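Local coordinates for protein eukaryotic translation initiation factor 2A (Schizosaccharomyces pombe, PDB 3WJ9) that probably directs methionyl-tRNAi to 40S ribosomal subunits in a codon-dependent manner, in the early steps of translating a small number of specific mRNAs, at residues Leu130-Cys134 with Asp170-Ser174; Pro192-Arg196 with Ser208-Phe213; Thr227-Val231 with Asn243-Thr248; Asp273-Asp279 with Leu315-Ser321. One frame throughout, in Å; residues are numbered along the deposited sequence.

Contact 1 of 4, residues Leu130-Cys134 with Asp170-Ser174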
loop_
_atom_site.group_PDB
_atom_site.type_symbol
_atom_site.label_atom_id
_atom_site.label_comp_id
_atom_site.label_asym_id
_atom_site.label_seq_id
_atom_site.Cartn_x
_atom_site.Cartn_y
_atom_site.Cartn_z
ATOM N N LEU A 130 -1.827 -12.170 -3.976
ATOM C CA LEU A 130 -3.165 -12.476 -3.500
ATOM C C LEU A 130 -3.615 -11.383 -2.547
ATOM O O LEU A 130 -2.812 -10.857 -1.779
ATOM C CB LEU A 130 -3.202 -13.833 -2.794
ATOM C CG LEU A 130 -2.792 -15.071 -3.584
ATOM C CD1 LEU A 130 -2.571 -16.248 -2.647
ATOM C CD2 LEU A 130 -3.880 -15.376 -4.587
ATOM N N GLN A 131 -4.893 -11.033 -2.602
ATOM C CA GLN A 131 -5.462 -10.139 -1.606
ATOM C C GLN A 131 -5.970 -10.992 -0.454
ATOM O O GLN A 131 -6.191 -12.190 -0.617
ATOM C CB GLN A 131 -6.585 -9.286 -2.196
ATOM C CG GLN A 131 -6.181 -8.511 -3.438
ATOM C CD GLN A 131 -7.245 -7.530 -3.887
ATOM O OE1 GLN A 131 -8.127 -7.156 -3.115
ATOM N NE2 GLN A 131 -7.176 -7.121 -5.147
ATOM N N TYR A 132 -6.140 -10.382 0.711
ATOM C CA TYR A 132 -6.572 -11.124 1.886
ATOM C C TYR A 132 -7.662 -10.393 2.651
ATOM O O TYR A 132 -7.849 -9.187 2.493
ATOM C CB TYR A 132 -5.395 -11.382 2.828
ATOM C CG TYR A 132 -4.352 -12.352 2.317
ATOM C CD1 TYR A 132 -3.407 -11.962 1.375
ATOM C CD2 TYR A 132 -4.305 -13.656 2.791
ATOM C CE1 TYR A 132 -2.453 -12.848 0.912
ATOM C CE2 TYR A 132 -3.353 -14.549 2.333
ATOM C CZ TYR A 132 -2.430 -14.140 1.395
ATOM O OH TYR A 132 -1.482 -15.025 0.936
ATOM N N THR A 133 -8.378 -11.140 3.482
ATOM C CA THR A 133 -9.269 -10.551 4.468
ATOM C C THR A 133 -8.424 -10.163 5.675
ATOM O O THR A 133 -7.286 -10.610 5.799
ATOM C CB THR A 133 -10.388 -11.521 4.880
ATOM O OG1 THR A 133 -9.812 -12.730 5.390
ATOM C CG2 THR A 133 -11.258 -11.857 3.680
ATOM N N CYS A 134 -8.964 -9.328 6.555
ATOM C CA CYS A 134 -8.202 -8.858 7.710
ATOM C C CYS A 134 -7.924 -9.968 8.719
ATOM O O CYS A 134 -6.903 -9.945 9.407
ATOM C CB CYS A 134 -8.928 -7.702 8.398
ATOM S SG CYS A 134 -8.636 -6.099 7.627
ATOM N N ASP A 170 -10.331 -5.826 -13.112
ATOM C CA ASP A 170 -9.738 -5.701 -11.777
ATOM C C ASP A 170 -10.763 -5.799 -10.644
ATOM O O ASP A 170 -11.961 -5.630 -10.859
ATOM C CB ASP A 170 -8.985 -4.373 -11.652
ATOM C CG ASP A 170 -8.060 -4.113 -12.820
ATOM O OD1 ASP A 170 -7.610 -5.095 -13.447
ATOM O OD2 ASP A 170 -7.778 -2.928 -13.110
ATOM N N PHE A 171 -10.270 -6.064 -9.435
ATOM C CA PHE A 171 -11.110 -6.213 -8.245
ATOM C C PHE A 171 -10.397 -5.697 -6.991
ATOM O O PHE A 171 -9.203 -5.415 -7.031
ATOM C CB PHE A 171 -11.494 -7.680 -8.053
ATOM C CG PHE A 171 -10.402 -8.506 -7.438
ATOM C CD1 PHE A 171 -9.251 -8.786 -8.151
ATOM C CD2 PHE A 171 -10.521 -8.997 -6.148
ATOM C CE1 PHE A 171 -8.236 -9.537 -7.592
ATOM C CE2 PHE A 171 -9.509 -9.752 -5.586
ATOM C CZ PHE A 171 -8.364 -10.022 -6.309
ATOM N N ALA A 172 -11.128 -5.586 -5.883
ATOM C CA ALA A 172 -10.539 -5.170 -4.609
ATOM C C ALA A 172 -11.373 -5.641 -3.419
ATOM O O ALA A 172 -12.578 -5.401 -3.364
ATOM C CB ALA A 172 -10.375 -3.655 -4.567
ATOM N N LEU A 173 -10.722 -6.304 -2.467
ATOM C CA LEU A 173 -11.405 -6.846 -1.292
ATOM C C LEU A 173 -11.766 -5.765 -0.275
ATOM O O LEU A 173 -11.381 -4.606 -0.427
ATOM C CB LEU A 173 -10.537 -7.912 -0.619
ATOM C CG LEU A 173 -10.847 -9.376 -0.937
ATOM C CD1 LEU A 173 -10.972 -9.585 -2.433
ATOM C CD2 LEU A 173 -9.772 -10.286 -0.364
ATOM N N SER A 174 -12.508 -6.155 0.758
ATOM C CA SER A 174 -12.867 -5.243 1.840
ATOM C C SER A 174 -12.136 -5.614 3.128
ATOM O O SER A 174 -12.086 -6.786 3.502
ATOM C CB SER A 174 -14.383 -5.250 2.069
ATOM O OG SER A 174 -14.737 -4.498 3.217
#
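The backbone N of Leu173 donates to Gln131 OE1 at 2.8 Å. This is the shorter of two bonds that the Gln131 amide makes to strand 170-173. The contact joins neighbouring blades of the beta-propeller. Strands 131-132 and 170-173 are each the first strand of a four-stranded antiparallel sheet. No backbone hydrogen bond spans the two segments, and a glutamine side chain bridges them instead. At OE1 the N-H...O angle is 159°, with the donor in the carbonyl plane of the amide. The other end of the group, NE2, donates to the backbone O of Phe171 at 3.3 Å. NE2 stands well above the Phe171 carbonyl plane, while the Phe171 O lies almost in the amide plane of Gln131. A bond at each end of the amide fixes its rotation. The side chain reaches strand 170-173 because Gln131 CG is anti to the Gln131 carbonyl carbon (chi1 -54°) and the chain runs extended beyond it. The amide also stacks on the Phe171 ring, with the two planes only 11° apart. NE2 lies over one face of that ring, offset toward the rim at CZ. Phe171 and Leu173 both rest on Ala140 of strand 138-143, which belongs to the blade of Gln131. Leu173 CD2 packs 3.8 Å from Gln131 CB and 3.6 Å from the backbone O of Tyr132.

Contact 2 of 4, residues Pro192-Arg196 with Ser208-Phe213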
loop_
_atom_site.group_PDB
_atom_site.type_symbol
_atom_site.label_atom_id
_atom_site.label_comp_id
_atom_site.label_asym_id
_atom_site.label_seq_id
_atom_site.Cartn_x
_atom_site.Cartn_y
_atom_site.Cartn_z
ATOM N N PRO A 192 -20.905 -0.025 -21.603
ATOM C CA PRO A 192 -19.980 0.782 -20.813
ATOM C C PRO A 192 -19.314 -0.061 -19.733
ATOM O O PRO A 192 -19.661 -1.233 -19.579
ATOM C CB PRO A 192 -20.886 1.857 -20.201
ATOM C CG PRO A 192 -22.315 1.426 -20.501
ATOM C CD PRO A 192 -22.272 0.050 -21.069
ATOM N N ALA A 193 -18.368 0.518 -19.003
ATOM C CA ALA A 193 -17.732 -0.198 -17.909
ATOM C C ALA A 193 -18.691 -0.312 -16.733
ATOM O O ALA A 193 -19.676 0.419 -16.659
ATOM C CB ALA A 193 -16.456 0.496 -17.490
ATOM N N SER A 194 -18.402 -1.228 -15.816
ATOM C CA SER A 194 -19.277 -1.442 -14.669
ATOM C C SER A 194 -18.507 -1.744 -13.385
ATOM O O SER A 194 -17.409 -2.298 -13.418
ATOM C CB SER A 194 -20.260 -2.578 -14.961
ATOM O OG SER A 194 -21.133 -2.786 -13.864
ATOM N N VAL A 195 -19.106 -1.368 -12.257
ATOM C CA VAL A 195 -18.548 -1.627 -10.936
ATOM C C VAL A 195 -19.573 -2.383 -10.091
ATOM O O VAL A 195 -20.764 -2.079 -10.133
ATOM C CB VAL A 195 -18.142 -0.315 -10.224
ATOM C CG1 VAL A 195 -17.772 -0.568 -8.770
ATOM C CG2 VAL A 195 -16.994 0.356 -10.961
ATOM N N ARG A 196 -19.105 -3.364 -9.325
ATOM C CA ARG A 196 -19.991 -4.250 -8.576
ATOM C C ARG A 196 -19.476 -4.562 -7.167
ATOM O O ARG A 196 -18.275 -4.719 -6.957
ATOM C CB ARG A 196 -20.189 -5.555 -9.352
ATOM C CG ARG A 196 -21.608 -6.054 -9.317
ATOM C CD ARG A 196 -22.413 -5.397 -10.399
ATOM N NE ARG A 196 -22.037 -5.840 -11.732
ATOM C CZ ARG A 196 -22.475 -6.967 -12.275
ATOM N NH1 ARG A 196 -23.323 -7.735 -11.605
ATOM N NH2 ARG A 196 -22.089 -7.315 -13.494
ATOM N N SER A 208 -24.436 -3.899 -4.972
ATOM C CA SER A 208 -24.401 -2.737 -5.852
ATOM C C SER A 208 -24.207 -3.193 -7.289
ATOM O O SER A 208 -23.429 -4.102 -7.543
ATOM C CB SER A 208 -23.283 -1.779 -5.435
ATOM O OG SER A 208 -22.943 -0.879 -6.474
ATOM N N GLN A 209 -24.910 -2.583 -8.235
ATOM C CA GLN A 209 -24.669 -2.927 -9.632
ATOM C C GLN A 209 -24.762 -1.674 -10.486
ATOM O O GLN A 209 -25.840 -1.247 -10.897
ATOM C CB GLN A 209 -25.633 -4.028 -10.107
ATOM C CG GLN A 209 -25.824 -4.133 -11.628
ATOM C CD GLN A 209 -26.470 -5.441 -12.049
ATOM O OE1 GLN A 209 -27.443 -5.891 -11.444
ATOM N NE2 GLN A 209 -25.904 -6.077 -13.074
ATOM N N LYS A 210 -23.605 -1.057 -10.701
ATOM C CA LYS A 210 -23.523 0.246 -11.350
ATOM C C LYS A 210 -22.699 0.147 -12.636
ATOM O O LYS A 210 -21.824 -0.709 -12.758
ATOM C CB LYS A 210 -22.903 1.280 -10.398
ATOM C CG LYS A 210 -23.609 1.463 -9.036
ATOM C CD LYS A 210 -25.089 1.100 -9.018
ATOM C CE LYS A 210 -25.766 1.505 -7.729
ATOM N NZ LYS A 210 -26.948 0.632 -7.460
ATOM N N THR A 211 -22.983 1.017 -13.599
ATOM C CA THR A 211 -22.225 1.020 -14.846
ATOM C C THR A 211 -21.665 2.414 -15.142
ATOM O O THR A 211 -22.215 3.425 -14.701
ATOM C CB THR A 211 -23.084 0.515 -16.033
ATOM O OG1 THR A 211 -22.233 0.052 -17.088
ATOM C CG2 THR A 211 -23.996 1.596 -16.555
ATOM N N PHE A 212 -20.546 2.455 -15.865
ATOM C CA PHE A 212 -19.826 3.702 -16.113
ATOM C C PHE A 212 -19.275 3.782 -17.536
ATOM O O PHE A 212 -18.891 2.776 -18.120
ATOM C CB PHE A 212 -18.683 3.865 -15.107
ATOM C CG PHE A 212 -19.134 3.889 -13.673
ATOM C CD1 PHE A 212 -19.237 2.715 -12.945
ATOM C CD2 PHE A 212 -19.457 5.086 -13.052
ATOM C CE1 PHE A 212 -19.656 2.731 -11.628
ATOM C CE2 PHE A 212 -19.874 5.108 -11.733
ATOM C CZ PHE A 212 -19.973 3.930 -11.021
ATOM N N PHE A 213 -19.202 4.999 -18.066
ATOM C CA PHE A 213 -18.920 5.228 -19.481
ATOM C C PHE A 213 -17.563 5.859 -19.707
ATOM O O PHE A 213 -17.021 6.521 -18.821
ATOM C CB PHE A 213 -19.993 6.121 -20.097
ATOM C CG PHE A 213 -21.371 5.737 -19.710
ATOM C CD1 PHE A 213 -22.157 5.013 -20.579
ATOM C CD2 PHE A 213 -21.884 6.087 -18.470
ATOM C CE1 PHE A 213 -23.417 4.651 -20.222
ATOM C CE2 PHE A 213 -23.139 5.718 -18.116
ATOM C CZ PHE A 213 -23.900 4.998 -18.993
#
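Val195 and Lys210 form a hydrogen-bonded antiparallel pair. Val195 N donates to Lys210 O at 2.8 Å, and Lys210 N returns a bond to Val195 O at 3.1 Å. Ala193 and Phe212 make a second hydrogen-bonded pair. Ser194 with Thr211 and Arg196 with Gln209 are the non-hydrogen-bonded pairs of the ladder.

A hydroxyl adds to these backbone bonds. Thr211 OG1 donates to Ala193 O at 2.6 Å, from above the carbonyl plane. It gets there because OG1 is anti to the Thr211 backbone N (chi1 -158°). Ser194 OG likewise leans across to Lys210 O, but the modelled distance is too short to be trusted.

The polar side chains of Arg196 and Gln209 lie side by side and point the same way. Their guanidinium and amide planes are 17° apart. Gln209 NE2 sits over one guanidinium face, 3.4 Å from Arg196 NH1. Both are donors, so the two groups lie face to face without a hydrogen bond. The arginine chain is bent at chi2 and chi3, and its CG passes 3.2 Å from Ser208 O.

There are two apolar contacts. Val195 CG2 meets Phe212 CE1 at 3.6 Å on the face shared with Ala193. Beyond the strands, Pro192 CG lies 3.4 Å from Phe213 CE1, the two side chains running alongside each other.

Strand 180-185 continues the sheet beyond strand 193-199. The arrangement is that of a beta hairpin forming the last two strands of a four-stranded propeller blade.

Contact 3 of 4, residues Thr227-Val231 with Asn243-Thr248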
loop_
_atom_site.group_PDB
_atom_site.type_symbol
_atom_site.label_atom_id
_atom_site.label_comp_id
_atom_site.label_asym_id
_atom_site.label_seq_id
_atom_site.Cartn_x
_atom_site.Cartn_y
_atom_site.Cartn_z
ATOM N N THR A 227 -16.944 -0.401 4.957
ATOM C CA THR A 227 -18.317 0.040 4.754
ATOM C C THR A 227 -18.447 0.921 3.516
ATOM O O THR A 227 -19.371 0.756 2.720
ATOM C CB THR A 227 -18.842 0.810 5.980
ATOM O OG1 THR A 227 -18.063 1.997 6.171
ATOM C CG2 THR A 227 -18.753 -0.053 7.228
ATOM N N SER A 228 -17.514 1.855 3.357
ATOM C CA SER A 228 -17.568 2.812 2.257
ATOM C C SER A 228 -16.475 2.545 1.227
ATOM O O SER A 228 -15.471 1.912 1.537
ATOM C CB SER A 228 -17.450 4.233 2.800
ATOM O OG SER A 228 -18.511 4.524 3.693
ATOM N N LEU A 229 -16.660 3.030 0.002
ATOM C CA LEU A 229 -15.717 2.706 -1.065
ATOM C C LEU A 229 -15.629 3.755 -2.172
ATOM O O LEU A 229 -16.587 3.970 -2.919
ATOM C CB LEU A 229 -16.084 1.357 -1.680
ATOM C CG LEU A 229 -15.343 0.985 -2.963
ATOM C CD1 LEU A 229 -13.862 0.764 -2.696
ATOM C CD2 LEU A 229 -15.979 -0.240 -3.576
ATOM N N LEU A 230 -14.461 4.382 -2.285
ATOM C CA LEU A 230 -14.196 5.353 -3.343
ATOM C C LEU A 230 -13.856 4.665 -4.663
ATOM O O LEU A 230 -13.141 3.661 -4.688
ATOM C CB LEU A 230 -13.052 6.281 -2.940
ATOM C CG LEU A 230 -13.304 7.244 -1.781
ATOM C CD1 LEU A 230 -12.035 8.000 -1.436
ATOM C CD2 LEU A 230 -14.419 8.213 -2.124
ATOM N N VAL A 231 -14.368 5.218 -5.759
ATOM C CA VAL A 231 -14.136 4.671 -7.093
ATOM C C VAL A 231 -13.628 5.766 -8.032
ATOM O O VAL A 231 -14.168 6.869 -8.056
ATOM C CB VAL A 231 -15.419 4.043 -7.677
ATOM C CG1 VAL A 231 -15.123 3.363 -9.002
ATOM C CG2 VAL A 231 -16.027 3.048 -6.694
ATOM N N ASN A 243 -14.238 11.008 -10.804
ATOM C CA ASN A 243 -14.224 10.319 -9.518
ATOM C C ASN A 243 -15.628 9.946 -9.028
ATOM O O ASN A 243 -16.523 10.789 -9.011
ATOM C CB ASN A 243 -13.528 11.209 -8.487
ATOM C CG ASN A 243 -13.213 10.483 -7.199
ATOM O OD1 ASN A 243 -12.909 9.291 -7.202
ATOM N ND2 ASN A 243 -13.279 11.202 -6.086
ATOM N N TYR A 244 -15.818 8.688 -8.630
ATOM C CA TYR A 244 -17.121 8.221 -8.141
ATOM C C TYR A 244 -17.054 7.683 -6.711
ATOM O O TYR A 244 -15.981 7.597 -6.117
ATOM C CB TYR A 244 -17.685 7.140 -9.066
ATOM C CG TYR A 244 -17.777 7.564 -10.511
ATOM C CD1 TYR A 244 -18.816 8.375 -10.956
ATOM C CD2 TYR A 244 -16.823 7.160 -11.430
ATOM C CE1 TYR A 244 -18.897 8.767 -12.278
ATOM C CE2 TYR A 244 -16.897 7.547 -12.751
ATOM C CZ TYR A 244 -17.934 8.349 -13.171
ATOM O OH TYR A 244 -18.004 8.732 -14.490
ATOM N N TYR A 245 -18.214 7.321 -6.166
ATOM C CA TYR A 245 -18.309 6.833 -4.793
ATOM C C TYR A 245 -19.344 5.713 -4.684
ATOM O O TYR A 245 -20.437 5.813 -5.237
ATOM C CB TYR A 245 -18.670 7.984 -3.845
ATOM C CG TYR A 245 -18.398 7.728 -2.373
ATOM C CD1 TYR A 245 -17.685 6.613 -1.951
ATOM C CD2 TYR A 245 -18.853 8.614 -1.404
ATOM C CE1 TYR A 245 -17.437 6.386 -0.609
ATOM C CE2 TYR A 245 -18.609 8.396 -0.064
ATOM C CZ TYR A 245 -17.903 7.283 0.329
ATOM O OH TYR A 245 -17.664 7.073 1.666
ATOM N N GLY A 246 -18.985 4.646 -3.976
ATOM C CA GLY A 246 -19.899 3.550 -3.701
ATOM C C GLY A 246 -19.922 3.248 -2.213
ATOM O O GLY A 246 -18.876 3.216 -1.569
ATOM N N GLU A 247 -21.110 3.021 -1.663
ATOM C CA GLU A 247 -21.253 2.881 -0.219
ATOM C C GLU A 247 -22.123 1.689 0.167
ATOM O O GLU A 247 -23.347 1.796 0.204
ATOM C CB GLU A 247 -21.837 4.167 0.369
ATOM C CG GLU A 247 -21.462 4.430 1.814
ATOM C CD GLU A 247 -21.738 5.863 2.225
ATOM O OE1 GLU A 247 -21.818 6.732 1.331
ATOM O OE2 GLU A 247 -21.876 6.119 3.440
ATOM N N THR A 248 -21.485 0.559 0.462
ATOM C CA THR A 248 -22.202 -0.652 0.849
ATOM C C THR A 248 -22.069 -0.927 2.342
ATOM O O THR A 248 -21.683 -2.024 2.749
ATOM C CB THR A 248 -21.698 -1.880 0.075
ATOM O OG1 THR A 248 -20.411 -2.268 0.570
ATOM C CG2 THR A 248 -21.585 -1.553 -1.397
#
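The Tyr245 ring lies across strand 228-231 and meets three of its residues in a row. Leu230 CD2 sits over one face. It is 4.0 Å from the ring centroid and 24° off the normal, a CH-pi contact offset toward the rim. The two side chains slant past each other, and CD2 comes closest to CD1 of the ring. The ring edge is turned to the backbone, with CD1 near Leu229 O. At the far end, Tyr245 OH lies beside Ser228 CB. The ring reaches back along the partner strand because its CG is anti to the Tyr245 backbone N (chi1 -162°). Ser228 OG is hydrogen-bonded to Asn299, and its angle to Tyr245 OH is too poor for a bond.

On the opposite face of the hairpin, Val231 CB and Tyr244 CB touch at 4.1 Å. The Tyr244 ring leads away from Val231. Leu229 is also on this face, paired with Gly246, which has no side chain.

The strands run antiparallel at 160°. Gly246 N donates to Leu229 O at 2.7 Å, and Val231 N to Tyr244 O at 2.9 Å. The reverse bond from Leu229 N to Gly246 O is weak. Strand 220-222 adds a third strand to this propeller blade, and Leu230 also touches Val274 of strand 271-276 in the next one.

The chemistry is divided: backbone amides set the register, while the Leu230-Tyr245 and Val231-Tyr244 side-chain contacts are apolar, with the Tyr245 ring held by packing and not by a bond across the hairpin.

Contact 4 of 4, residues Asp273-Asp279 with Leu315-Ser321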
loop_
_atom_site.group_PDB
_atom_site.type_symbol
_atom_site.label_atom_id
_atom_site.label_comp_id
_atom_site.label_asym_id
_atom_site.label_seq_id
_atom_site.Cartn_x
_atom_site.Cartn_y
_atom_site.Cartn_z
ATOM N N ASP A 273 -3.998 13.084 -5.750
ATOM C CA ASP A 273 -3.960 12.095 -4.680
ATOM C C ASP A 273 -5.339 11.888 -4.061
ATOM O O ASP A 273 -6.114 12.831 -3.917
ATOM C CB ASP A 273 -2.962 12.522 -3.602
ATOM C CG ASP A 273 -2.278 11.344 -2.940
ATOM O OD1 ASP A 273 -2.884 10.254 -2.888
ATOM O OD2 ASP A 273 -1.129 11.505 -2.479
ATOM N N VAL A 274 -5.650 10.645 -3.713
ATOM C CA VAL A 274 -6.887 10.335 -3.002
ATOM C C VAL A 274 -6.553 9.488 -1.773
ATOM O O VAL A 274 -5.837 8.495 -1.877
ATOM C CB VAL A 274 -7.900 9.594 -3.901
ATOM C CG1 VAL A 274 -9.263 9.556 -3.238
ATOM C CG2 VAL A 274 -8.002 10.270 -5.263
ATOM N N CYS A 275 -7.059 9.889 -0.610
ATOM C CA CYS A 275 -6.666 9.241 0.639
ATOM C C CYS A 275 -7.751 9.299 1.715
ATOM O O CYS A 275 -8.321 10.357 1.978
ATOM C CB CYS A 275 -5.382 9.883 1.171
ATOM S SG CYS A 275 -4.614 9.014 2.558
ATOM N N TRP A 276 -8.028 8.152 2.329
ATOM C CA TRP A 276 -8.947 8.080 3.461
ATOM C C TRP A 276 -8.258 8.549 4.737
ATOM O O TRP A 276 -7.064 8.835 4.736
ATOM C CB TRP A 276 -9.464 6.651 3.652
ATOM C CG TRP A 276 -10.524 6.238 2.678
ATOM C CD1 TRP A 276 -10.342 5.584 1.497
ATOM C CD2 TRP A 276 -11.935 6.442 2.812
ATOM N NE1 TRP A 276 -11.552 5.372 0.882
ATOM C CE2 TRP A 276 -12.545 5.889 1.670
ATOM C CE3 TRP A 276 -12.741 7.040 3.785
ATOM C CZ2 TRP A 276 -13.924 5.917 1.474
ATOM C CZ3 TRP A 276 -14.109 7.066 3.589
ATOM C CH2 TRP A 276 -14.686 6.509 2.443
ATOM N N ASN A 277 -9.016 8.628 5.826
ATOM C CA ASN A 277 -8.426 8.868 7.138
ATOM C C ASN A 277 -8.382 7.565 7.923
ATOM O O ASN A 277 -9.212 6.682 7.713
ATOM C CB ASN A 277 -9.210 9.930 7.912
ATOM C CG ASN A 277 -8.377 10.609 8.979
ATOM O OD1 ASN A 277 -7.371 10.070 9.437
ATOM N ND2 ASN A 277 -8.793 11.807 9.379
ATOM N N ALA A 278 -7.410 7.451 8.823
ATOM C CA ALA A 278 -7.220 6.238 9.614
ATOM C C ALA A 278 -8.472 5.851 10.407
ATOM O O ALA A 278 -8.780 4.668 10.551
ATOM C CB ALA A 278 -6.035 6.409 10.551
ATOM N N ASP A 279 -9.194 6.850 10.908
ATOM C CA ASP A 279 -10.417 6.608 11.672
ATOM C C ASP A 279 -11.620 6.344 10.764
ATOM O O ASP A 279 -12.743 6.167 11.244
ATOM C CB ASP A 279 -10.713 7.792 12.599
ATOM C CG ASP A 279 -10.767 9.122 11.861
ATOM O OD1 ASP A 279 -10.777 9.120 10.612
ATOM O OD2 ASP A 279 -10.808 10.173 12.534
ATOM N N LEU A 315 -1.148 13.882 -0.478
ATOM C CA LEU A 315 -1.817 14.062 0.806
ATOM C C LEU A 315 -1.655 12.823 1.681
ATOM O O LEU A 315 -1.774 11.700 1.196
ATOM C CB LEU A 315 -3.302 14.361 0.595
ATOM C CG LEU A 315 -4.139 14.633 1.846
ATOM C CD1 LEU A 315 -3.987 16.074 2.299
ATOM C CD2 LEU A 315 -5.594 14.301 1.591
ATOM N N ILE A 316 -1.378 13.025 2.967
ATOM C CA ILE A 316 -1.245 11.911 3.908
ATOM C C ILE A 316 -1.890 12.235 5.257
ATOM O O ILE A 316 -1.659 13.302 5.823
ATOM C CB ILE A 316 0.238 11.532 4.150
ATOM C CG1 ILE A 316 0.946 11.203 2.834
ATOM C CG2 ILE A 316 0.338 10.349 5.103
ATOM C CD1 ILE A 316 2.430 10.935 2.981
ATOM N N PHE A 317 -2.702 11.313 5.765
ATOM C CA PHE A 317 -3.275 11.449 7.100
ATOM C C PHE A 317 -2.386 10.755 8.128
ATOM O O PHE A 317 -1.802 9.708 7.848
ATOM C CB PHE A 317 -4.691 10.869 7.153
ATOM C CG PHE A 317 -5.725 11.708 6.452
ATOM C CD1 PHE A 317 -5.919 11.595 5.087
ATOM C CD2 PHE A 317 -6.507 12.603 7.162
ATOM C CE1 PHE A 317 -6.873 12.358 4.441
ATOM C CE2 PHE A 317 -7.463 13.371 6.524
ATOM C CZ PHE A 317 -7.644 13.250 5.160
ATOM N N SER A 318 -2.278 11.344 9.314
ATOM C CA SER A 318 -1.540 10.722 10.408
ATOM C C SER A 318 -2.314 9.514 10.923
ATOM O O SER A 318 -3.544 9.503 10.874
ATOM C CB SER A 318 -1.298 11.720 11.542
ATOM O OG SER A 318 -2.524 12.170 12.096
ATOM N N PRO A 319 -1.595 8.484 11.397
ATOM C CA PRO A 319 -2.193 7.273 11.967
ATOM C C PRO A 319 -3.207 7.565 13.071
ATOM O O PRO A 319 -4.188 6.832 13.208
ATOM C CB PRO A 319 -0.983 6.527 12.532
ATOM C CG PRO A 319 0.125 6.920 11.640
ATOM C CD PRO A 319 -0.132 8.362 11.284
ATOM N N ASN A 320 -2.977 8.623 13.842
ATOM C CA ASN A 320 -3.889 8.981 14.923
ATOM C C ASN A 320 -5.061 9.824 14.426
ATOM O O ASN A 320 -5.871 10.301 15.221
ATOM C CB ASN A 320 -3.137 9.720 16.037
ATOM C CG ASN A 320 -2.699 11.118 15.631
ATOM O OD1 ASN A 320 -2.620 11.442 14.446
ATOM N ND2 ASN A 320 -2.407 11.953 16.621
ATOM N N SER A 321 -5.130 10.004 13.109
ATOM C CA SER A 321 -6.192 10.772 12.461
ATOM C C SER A 321 -6.299 12.209 12.964
ATOM O O SER A 321 -7.345 12.842 12.818
ATOM C CB SER A 321 -7.544 10.073 12.636
ATOM O OG SER A 321 -7.605 8.879 11.878
HETATM O O HOH W 1 -1.018 9.813 -0.269
#
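The Phe317 ring has Asn277 CB over one face and Cys275 SG at its edge. CB is 4.2 Å from the ring centroid and 22° off the normal, a CH-pi contact set toward the rim. The Asn277 amide is tilted 37° to the ring, and its CG and ND2 lie close to Phe317 CD2. The sulfur lies in the ring plane, 3.8 Å from Phe317 CD1, a sulfur-aromatic contact.

Asn277 OD1 faces the turn that follows strand 315-317. Asn277 CG is anti to the backbone N (chi1 -157°), which puts OD1 in front of Ser321. Ser321 OG donates to Asn277 OD1 at 2.7 Å, from well above the carbonyl plane. The same OD1 takes a weak bond from Ala278 N. Ser321 OG also accepts a weak bond from Asp279 N at 2.8 Å. Asn277 ND2 has a weak bond to Glu282. Ser321 closes a type I turn that begins at Ser318, with Ser321 N bonded to Ser318 O.

The two segments belong to successive WD repeats, WD 2 and WD 3, and to adjacent blades of the propeller. Strands 273-276 and 315-317 run nearly parallel with axes 7.1 Å apart. No hydrogen bond joins backbone to backbone across them; every bond of the junction uses a side chain or a water.

Cys275 CB packs loosely on Leu315 CD2. At the start of the strands, Leu315 N donates to Asp273 OD2 at 3.1 Å, meeting it from above the carboxylate plane. A water donates to the same OD2 at 2.8 Å and also to Leu315 O.

The contacts follow one another along the chain and round the propeller. Contacts 1 and 4 join the first strands of neighbouring blades; contacts 2 and 3 are hairpins within a blade. Contacts 1 and 2 share the sheet running from strand 170-173 to strand 206-212, their centres 19 Å apart. Contacts 2 and 3 touch, with Phe212 CE2 3.5 Å from Tyr244 CG and centres 12 Å apart. Contact 3 touches contact 4, 16 Å away between centres, where Leu230 CD1 packs 3.5 Å from Trp276 NE1. Backbone ladders thus hold the strands within the blades, and side-chain hydrogen bonds and packing join one blade to the next, in this propeller part of the longer initiation factor.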